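Local coordinates for protein Sqt1 (Chaetomium thermophilum, PDB 4ZOY) that probably serves as a dedicated chaperone that captures a ribosomal protein during its synthesis and supports ribosome assembly through a WD40 propeller, at residues 205-210 / 215-220; 243-248 / 321-326; 443-448 / 467-472. All coordinates share one frame; numbering follows the deposited sequence.

Interaction 1. Residues 205-210 / 215-220; sequences LATVSE and HVYDVF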
# COMPACT_ATOMS: atom_id res chain seq x y z
N LEU A 205 10.67 5.54 -8.94
CA LEU A 205 9.62 4.56 -8.72
C LEU A 205 10.25 3.18 -8.67
O LEU A 205 10.81 2.71 -9.67
CB LEU A 205 8.56 4.64 -9.83
CG LEU A 205 7.47 3.58 -9.82
CD1 LEU A 205 6.60 3.69 -8.56
CD2 LEU A 205 6.62 3.72 -11.07
N ALA A 206 10.18 2.53 -7.51
CA ALA A 206 10.75 1.20 -7.33
C ALA A 206 9.68 0.14 -7.44
O ALA A 206 8.68 0.21 -6.74
CB ALA A 206 11.45 1.11 -5.99
N THR A 207 9.88 -0.82 -8.33
CA THR A 207 8.92 -1.91 -8.49
C THR A 207 9.62 -3.26 -8.47
O THR A 207 10.80 -3.40 -8.81
CB THR A 207 8.09 -1.77 -9.78
OG1 THR A 207 8.93 -1.96 -10.93
CG2 THR A 207 7.43 -0.40 -9.84
N VAL A 208 8.87 -4.27 -8.03
CA VAL A 208 9.40 -5.62 -7.88
C VAL A 208 8.48 -6.62 -8.55
O VAL A 208 7.33 -6.32 -8.84
CB VAL A 208 9.59 -6.00 -6.41
CG1 VAL A 208 10.67 -5.14 -5.79
CG2 VAL A 208 8.27 -5.87 -5.63
N SER A 209 9.01 -7.83 -8.76
CA SER A 209 8.32 -8.84 -9.56
C SER A 209 8.50 -10.24 -9.00
O SER A 209 9.50 -10.53 -8.32
CB SER A 209 8.84 -8.79 -11.01
OG SER A 209 8.34 -9.86 -11.80
N GLU A 210 7.52 -11.09 -9.28
CA GLU A 210 7.62 -12.54 -9.04
C GLU A 210 8.87 -13.14 -9.68
O GLU A 210 9.36 -14.16 -9.23
CB GLU A 210 6.38 -13.26 -9.57
CG GLU A 210 5.14 -13.01 -8.76
CD GLU A 210 3.93 -13.79 -9.25
OE1 GLU A 210 4.08 -14.66 -10.13
OE2 GLU A 210 2.82 -13.52 -8.74
N HIS A 215 13.43 -2.96 -10.30
CA HIS A 215 13.81 -1.84 -11.15
C HIS A 215 13.36 -0.55 -10.50
O HIS A 215 12.25 -0.47 -9.97
CB HIS A 215 13.22 -1.98 -12.55
CG HIS A 215 13.73 -3.18 -13.28
ND1 HIS A 215 15.01 -3.25 -13.78
CD2 HIS A 215 13.14 -4.38 -13.54
CE1 HIS A 215 15.18 -4.44 -14.34
NE2 HIS A 215 14.07 -5.14 -14.21
N VAL A 216 14.23 0.45 -10.52
CA VAL A 216 13.90 1.74 -9.96
C VAL A 216 13.96 2.77 -11.07
O VAL A 216 15.04 3.14 -11.53
CB VAL A 216 14.84 2.11 -8.80
CG1 VAL A 216 14.40 3.42 -8.18
CG2 VAL A 216 14.84 1.00 -7.74
N TYR A 217 12.79 3.23 -11.51
CA TYR A 217 12.68 4.04 -12.72
C TYR A 217 12.90 5.51 -12.48
O TYR A 217 12.40 6.09 -11.52
CB TYR A 217 11.31 3.85 -13.38
CG TYR A 217 10.88 2.41 -13.47
CD1 TYR A 217 11.39 1.56 -14.44
CD2 TYR A 217 9.95 1.91 -12.57
CE1 TYR A 217 11.00 0.23 -14.50
CE2 TYR A 217 9.55 0.60 -12.62
CZ TYR A 217 10.07 -0.24 -13.59
OH TYR A 217 9.66 -1.55 -13.61
N ASP A 218 13.65 6.11 -13.40
CA ASP A 218 13.85 7.56 -13.46
C ASP A 218 12.67 8.23 -14.16
O ASP A 218 12.76 8.60 -15.33
CB ASP A 218 15.15 7.86 -14.21
CG ASP A 218 15.46 9.34 -14.31
OD1 ASP A 218 15.14 10.09 -13.37
OD2 ASP A 218 16.05 9.74 -15.34
N VAL A 219 11.56 8.36 -13.44
CA VAL A 219 10.27 8.61 -14.09
C VAL A 219 10.23 9.95 -14.84
O VAL A 219 9.62 10.05 -15.91
CB VAL A 219 9.13 8.55 -13.05
CG1 VAL A 219 7.82 9.03 -13.66
CG2 VAL A 219 8.99 7.12 -12.55
N PHE A 220 10.87 10.97 -14.28
CA PHE A 220 10.80 12.31 -14.86
C PHE A 220 12.11 12.79 -15.48
O PHE A 220 12.24 13.97 -15.78
CB PHE A 220 10.31 13.29 -13.80
CG PHE A 220 8.95 12.94 -13.25
CD1 PHE A 220 7.80 13.16 -14.00
CD2 PHE A 220 8.83 12.36 -12.01
CE1 PHE A 220 6.55 12.81 -13.50
CE2 PHE A 220 7.58 12.01 -11.50
CZ PHE A 220 6.44 12.23 -12.24
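Thr-207 and Tyr-217 meet through their hydroxyls, with OG1 of Thr-207 2.8 Å from OH of Tyr-217. OG1 arrives at the edge of the tyrosine ring, near its plane. It also bonds to NE2 of His-189, so this buried oxygen has a second polar neighbour. A chi1 of 68° in Thr-207 turns OG1 in between the backbone N and the carbonyl carbon, which leaves CG2 level with the ring edge, 3.6 Å from CE2 of Tyr-217.

The two strands are antiparallel and joined by four backbone bonds. Tyr-217 N gives to Leu-205 O at 2.8 Å and Leu-205 N returns to Tyr-217 O; Thr-207 N reaches His-215 O at 2.9 Å, nearly straight, and His-215 N answers to Thr-207 O.

These are the two middle strands of a WD40 propeller blade. The chain Tyr-217, Thr-207, His-189 resembles the family's Trp-Ser/Thr-His network, with tyrosine where tryptophan is usual.

On the same face, CG of Leu-205 lies 4.1 Å from CD2 of Tyr-217, and CB of Leu-205 packs 3.7 Å from CG2 of Val-219. His-215 shares that face and bonds through ND1 to Ser-238. The other face carries Ala-206 CB against Val-216 CG2 at 3.8 Å, and Ala-206 leans on Val-255 of the next blade.

Interaction 2. Residues 243-248 / 321-326; sequences DQRFAV and LASLQI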
# COMPACT_ATOMS: atom_id res chain seq x y z
N ASP A 243 21.99 -11.67 -10.42
CA ASP A 243 22.76 -11.04 -9.36
C ASP A 243 22.63 -11.88 -8.08
O ASP A 243 21.67 -11.73 -7.32
CB ASP A 243 22.30 -9.59 -9.14
CG ASP A 243 22.44 -8.72 -10.40
OD1 ASP A 243 23.59 -8.45 -10.81
OD2 ASP A 243 21.41 -8.28 -10.97
N GLN A 244 23.59 -12.77 -7.86
CA GLN A 244 23.52 -13.80 -6.82
C GLN A 244 23.32 -13.25 -5.41
O GLN A 244 22.69 -13.89 -4.57
CB GLN A 244 24.79 -14.66 -6.85
CG GLN A 244 24.84 -15.66 -7.99
CD GLN A 244 26.22 -16.27 -8.17
OE1 GLN A 244 27.23 -15.67 -7.80
NE2 GLN A 244 26.26 -17.47 -8.74
N ARG A 245 23.86 -12.07 -5.16
CA ARG A 245 23.78 -11.47 -3.83
C ARG A 245 22.39 -10.84 -3.63
O ARG A 245 22.00 -10.52 -2.51
CB ARG A 245 24.92 -10.44 -3.66
CG ARG A 245 24.81 -9.54 -2.47
CD ARG A 245 24.65 -10.39 -1.22
NE ARG A 245 24.43 -9.56 -0.05
CZ ARG A 245 24.28 -10.03 1.18
NH1 ARG A 245 24.31 -11.34 1.40
NH2 ARG A 245 24.09 -9.19 2.21
N PHE A 246 21.63 -10.74 -4.72
CA PHE A 246 20.32 -10.10 -4.66
C PHE A 246 19.18 -11.09 -4.78
O PHE A 246 18.11 -10.88 -4.20
CB PHE A 246 20.19 -9.06 -5.78
CG PHE A 246 18.86 -8.37 -5.79
CD1 PHE A 246 18.56 -7.44 -4.81
CD2 PHE A 246 17.90 -8.67 -6.76
CE1 PHE A 246 17.34 -6.80 -4.77
CE2 PHE A 246 16.66 -8.01 -6.73
CZ PHE A 246 16.39 -7.09 -5.73
N ALA A 247 19.40 -12.17 -5.53
CA ALA A 247 18.35 -13.09 -5.91
C ALA A 247 17.59 -13.68 -4.73
O ALA A 247 18.18 -14.27 -3.82
CB ALA A 247 18.94 -14.22 -6.76
N VAL A 248 16.27 -13.52 -4.75
CA VAL A 248 15.41 -14.13 -3.74
C VAL A 248 14.58 -15.21 -4.41
O VAL A 248 13.61 -14.92 -5.10
CB VAL A 248 14.49 -13.09 -3.07
CG1 VAL A 248 13.50 -13.78 -2.14
CG2 VAL A 248 15.31 -12.10 -2.28
N LEU A 321 23.15 -3.40 0.67
CA LEU A 321 23.68 -2.86 1.90
C LEU A 321 23.39 -3.77 3.10
O LEU A 321 24.02 -3.67 4.08
CB LEU A 321 23.07 -1.48 2.15
CG LEU A 321 23.38 -0.44 1.07
CD1 LEU A 321 22.57 0.83 1.27
CD2 LEU A 321 24.85 -0.10 1.05
N ALA A 322 22.37 -4.60 2.96
CA ALA A 322 22.00 -5.56 3.97
C ALA A 322 21.05 -6.58 3.39
O ALA A 322 20.45 -6.33 2.43
CB ALA A 322 21.37 -4.87 5.16
N SER A 323 21.18 -7.80 3.98
CA SER A 323 20.27 -8.88 3.61
C SER A 323 19.71 -9.44 4.90
O SER A 323 20.44 -9.60 5.88
CB SER A 323 20.99 -9.97 2.82
OG SER A 323 21.40 -9.50 1.55
N LEU A 324 18.47 -9.71 4.87
CA LEU A 324 17.76 -10.22 6.03
C LEU A 324 16.86 -11.41 5.86
O LEU A 324 16.08 -11.49 4.99
CB LEU A 324 16.92 -9.11 6.70
CG LEU A 324 17.55 -7.74 6.81
CD1 LEU A 324 16.51 -6.66 7.08
CD2 LEU A 324 18.54 -7.73 7.92
N GLN A 325 16.92 -12.28 6.84
CA GLN A 325 16.08 -13.44 6.86
C GLN A 325 15.89 -14.16 8.16
O GLN A 325 16.58 -15.22 8.50
CB GLN A 325 16.56 -14.46 5.80
CG GLN A 325 15.63 -15.61 5.49
CD GLN A 325 16.20 -16.63 4.52
OE1 GLN A 325 17.37 -16.71 4.29
NE2 GLN A 325 15.34 -17.40 3.94
N ILE A 326 15.00 -13.44 8.86
CA ILE A 326 14.54 -13.74 10.19
C ILE A 326 13.21 -14.41 10.15
O ILE A 326 12.93 -15.18 10.87
CB ILE A 326 14.34 -12.41 10.99
CG1 ILE A 326 15.64 -11.65 11.17
CG2 ILE A 326 13.69 -12.64 12.34
CD1 ILE A 326 16.73 -12.41 11.89
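A small polar contact at the propeller's rim brings Arg-245, in the loop that connects two blades, onto Ser-323 of outer strand 320-324 of the blade that follows the loop. The guanidinium presents a face, not an N-H, to the hydroxyl: OG of Ser-323 sits over it, 2.8 Å from NH2 and 3.0 Å from CZ of Arg-245. Neither terminal nitrogen nor NE has an angle fit for a hydrogen bond. Because Ser-323 was modelled in two conformers, the closeness of this approach is doubtful. CB of the serine follows its hydroxyl in, 3.3 Å from NH2 of Arg-245.

In the conformer given, the hydroxyl bonds to NZ of Lys-274, on the neighbouring strand 273-277 of the same sheet. That ammonium also bonds to Arg-245 O, so with the serine in this conformer the lysine bridges the two segments.

The loop itself turns sharply as a type I beta turn over Gln-244 and Arg-245, closed by Phe-246 N to Asp-243 O at 2.8 Å, and the same carbonyl takes a second bond from Ala-247 N. In the WD40 fold this is the link from the outer strand of one blade to the inner strand of the next. The arginine chain, bent at chi2 (54°), carries its guanidinium across to strand 320-324. Phe-246 points the other way and packs on Lys-274, Val-276 and Ile-320.

Interaction 3. Residues 443-448 / 467-472; sequences KEWKGH and ERIVTV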
# COMPACT_ATOMS: atom_id res chain seq x y z
N LYS A 443 -3.35 -1.98 20.98
CA LYS A 443 -4.78 -2.16 20.79
C LYS A 443 -5.06 -3.25 19.75
O LYS A 443 -4.25 -3.50 18.86
CB LYS A 443 -5.42 -0.83 20.38
CG LYS A 443 -6.92 -0.87 20.13
CD LYS A 443 -7.75 -0.78 21.40
CE LYS A 443 -9.23 -0.58 21.06
NZ LYS A 443 -9.94 -1.86 20.73
N GLU A 444 -6.20 -3.93 19.91
CA GLU A 444 -6.70 -4.93 18.98
C GLU A 444 -8.11 -4.56 18.58
O GLU A 444 -8.90 -4.18 19.45
CB GLU A 444 -6.75 -6.33 19.59
CG GLU A 444 -5.47 -6.96 20.02
CD GLU A 444 -5.72 -8.37 20.51
OE1 GLU A 444 -6.60 -8.55 21.39
OE2 GLU A 444 -5.07 -9.29 20.01
N TRP A 445 -8.45 -4.71 17.31
CA TRP A 445 -9.80 -4.47 16.84
C TRP A 445 -10.33 -5.70 16.14
O TRP A 445 -9.77 -6.13 15.12
CB TRP A 445 -9.85 -3.29 15.88
CG TRP A 445 -9.50 -1.96 16.49
CD1 TRP A 445 -10.36 -1.12 17.13
CD2 TRP A 445 -8.23 -1.30 16.45
NE1 TRP A 445 -9.69 0.03 17.52
CE2 TRP A 445 -8.39 -0.06 17.10
CE3 TRP A 445 -6.98 -1.64 15.93
CZ2 TRP A 445 -7.34 0.84 17.26
CZ3 TRP A 445 -5.92 -0.73 16.09
CH2 TRP A 445 -6.12 0.49 16.75
N LYS A 446 -11.42 -6.24 16.68
CA LYS A 446 -12.01 -7.47 16.15
C LYS A 446 -13.35 -7.17 15.49
O LYS A 446 -13.96 -6.14 15.76
CB LYS A 446 -12.17 -8.49 17.27
CG LYS A 446 -10.86 -8.87 17.94
CD LYS A 446 -11.07 -9.88 19.07
CE LYS A 446 -9.74 -10.30 19.67
NZ LYS A 446 -9.93 -11.24 20.81
N GLY A 447 -13.79 -8.06 14.61
CA GLY A 447 -15.07 -7.87 13.94
C GLY A 447 -15.15 -8.61 12.63
O GLY A 447 -16.23 -9.05 12.23
N HIS A 448 -14.03 -8.71 11.93
CA HIS A 448 -14.00 -9.51 10.71
C HIS A 448 -13.98 -10.98 11.08
O HIS A 448 -13.53 -11.35 12.16
CB HIS A 448 -12.78 -9.19 9.84
CG HIS A 448 -12.89 -7.90 9.09
ND1 HIS A 448 -13.57 -7.79 7.90
CD2 HIS A 448 -12.38 -6.67 9.36
CE1 HIS A 448 -13.50 -6.53 7.48
NE2 HIS A 448 -12.78 -5.84 8.34
N GLU A 467 -6.63 7.55 14.18
CA GLU A 467 -7.73 7.49 15.14
C GLU A 467 -8.97 6.80 14.60
O GLU A 467 -9.76 6.26 15.37
CB GLU A 467 -8.09 8.90 15.60
CG GLU A 467 -7.11 9.46 16.65
CD GLU A 467 -7.14 8.65 17.94
OE1 GLU A 467 -8.20 8.62 18.61
OE2 GLU A 467 -6.10 8.05 18.30
N ARG A 468 -9.12 6.79 13.28
CA ARG A 468 -10.20 6.06 12.64
C ARG A 468 -9.63 5.15 11.59
O ARG A 468 -8.92 5.59 10.69
CB ARG A 468 -11.23 7.02 12.03
CG ARG A 468 -12.14 7.63 13.07
CD ARG A 468 -13.56 7.78 12.55
NE ARG A 468 -14.50 8.01 13.65
CZ ARG A 468 -15.78 8.31 13.48
NH1 ARG A 468 -16.28 8.42 12.26
NH2 ARG A 468 -16.56 8.49 14.54
N ILE A 469 -9.93 3.87 11.72
CA ILE A 469 -9.42 2.84 10.81
C ILE A 469 -10.59 2.27 10.03
O ILE A 469 -11.61 1.90 10.61
CB ILE A 469 -8.70 1.71 11.58
CG1 ILE A 469 -7.55 2.30 12.42
CG2 ILE A 469 -8.21 0.62 10.64
CD1 ILE A 469 -6.89 1.29 13.34
N VAL A 470 -10.46 2.25 8.71
CA VAL A 470 -11.47 1.60 7.87
C VAL A 470 -10.83 0.42 7.19
O VAL A 470 -9.75 0.53 6.61
CB VAL A 470 -12.06 2.56 6.82
CG1 VAL A 470 -13.22 1.89 6.09
CG2 VAL A 470 -12.52 3.86 7.50
N THR A 471 -11.50 -0.73 7.28
CA THR A 471 -10.96 -2.00 6.81
C THR A 471 -11.73 -2.57 5.63
O THR A 471 -12.90 -2.24 5.43
CB THR A 471 -10.98 -3.06 7.91
OG1 THR A 471 -12.34 -3.25 8.33
CG2 THR A 471 -10.13 -2.63 9.09
N VAL A 472 -11.07 -3.43 4.87
CA VAL A 472 -11.75 -4.19 3.83
C VAL A 472 -11.43 -5.67 4.05
O VAL A 472 -10.29 -6.06 4.32
CB VAL A 472 -11.35 -3.73 2.40
CG1 VAL A 472 -11.87 -2.33 2.13
CG2 VAL A 472 -9.83 -3.81 2.17
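From Trp-445 to His-448 the chain runs nearly parallel, within 16°, to the run from Ile-469 to Val-472, yet the CA atoms of Trp-445 and Ile-469 stay 9.5 Å apart, so side chains alone bridge the gap. His-448 and Thr-471 approach from opposite directions: OG1 of Thr-471 lies in the imidazole plane, 2.6 Å from NE2 of His-448 in an almost straight bond (171°). A chi1 of 60° sets that OG1 between the threonine's backbone N and carbonyl carbon, toward the imidazole. ND1 of His-448 bonds to Asp-475, while Leu-479 N gives a second bond to the threonine oxygen.

Nearby, CD1 of Ile-469 makes a CH-pi contact over the six-membered ring of Trp-445, 3.7 Å from its centroid. CG of Lys-443 lies over the opposite face, toward the rim, and Trp-445 NE1 bonds to Glu-482 O.

His-448, in a Gly-His pair, with Thr-471 and Asp-475 matches the Asp-His-Ser/Thr part of the WD40 structural tetrad, tying the connector after outer strand 441-445 to the second strand, 468-473, of the next blade. Bonded at both nitrogens, the imidazole is fixed in rotation, and the carboxylate of Asp-475 would be expected to favour a proton on ND1.

Overall arrangement
Eight four-stranded antiparallel sheets make this chain a propeller, and the three contacts lie in different places round the ring: within a blade, and at two junctions between blades. They follow one another along the sequence: interaction 1 lies within the blade that runs from strand 193-198 to strand 235-239, interaction 2 joins the loop leaving that blade to the outer strand of the following one, and interaction 3 links the blade ending in strand 441-445 to the last. Interactions 1 and 2 are neighbours, with centres about 18 Å apart. Interaction 3 is across the chain's centre from interaction 1; its centre lies about 32 Å from that of interaction 1 and about 34 Å from that of interaction 2. N-terminal strand 9-11 completes the last blade, so interaction 3 adjoins the ring's closure.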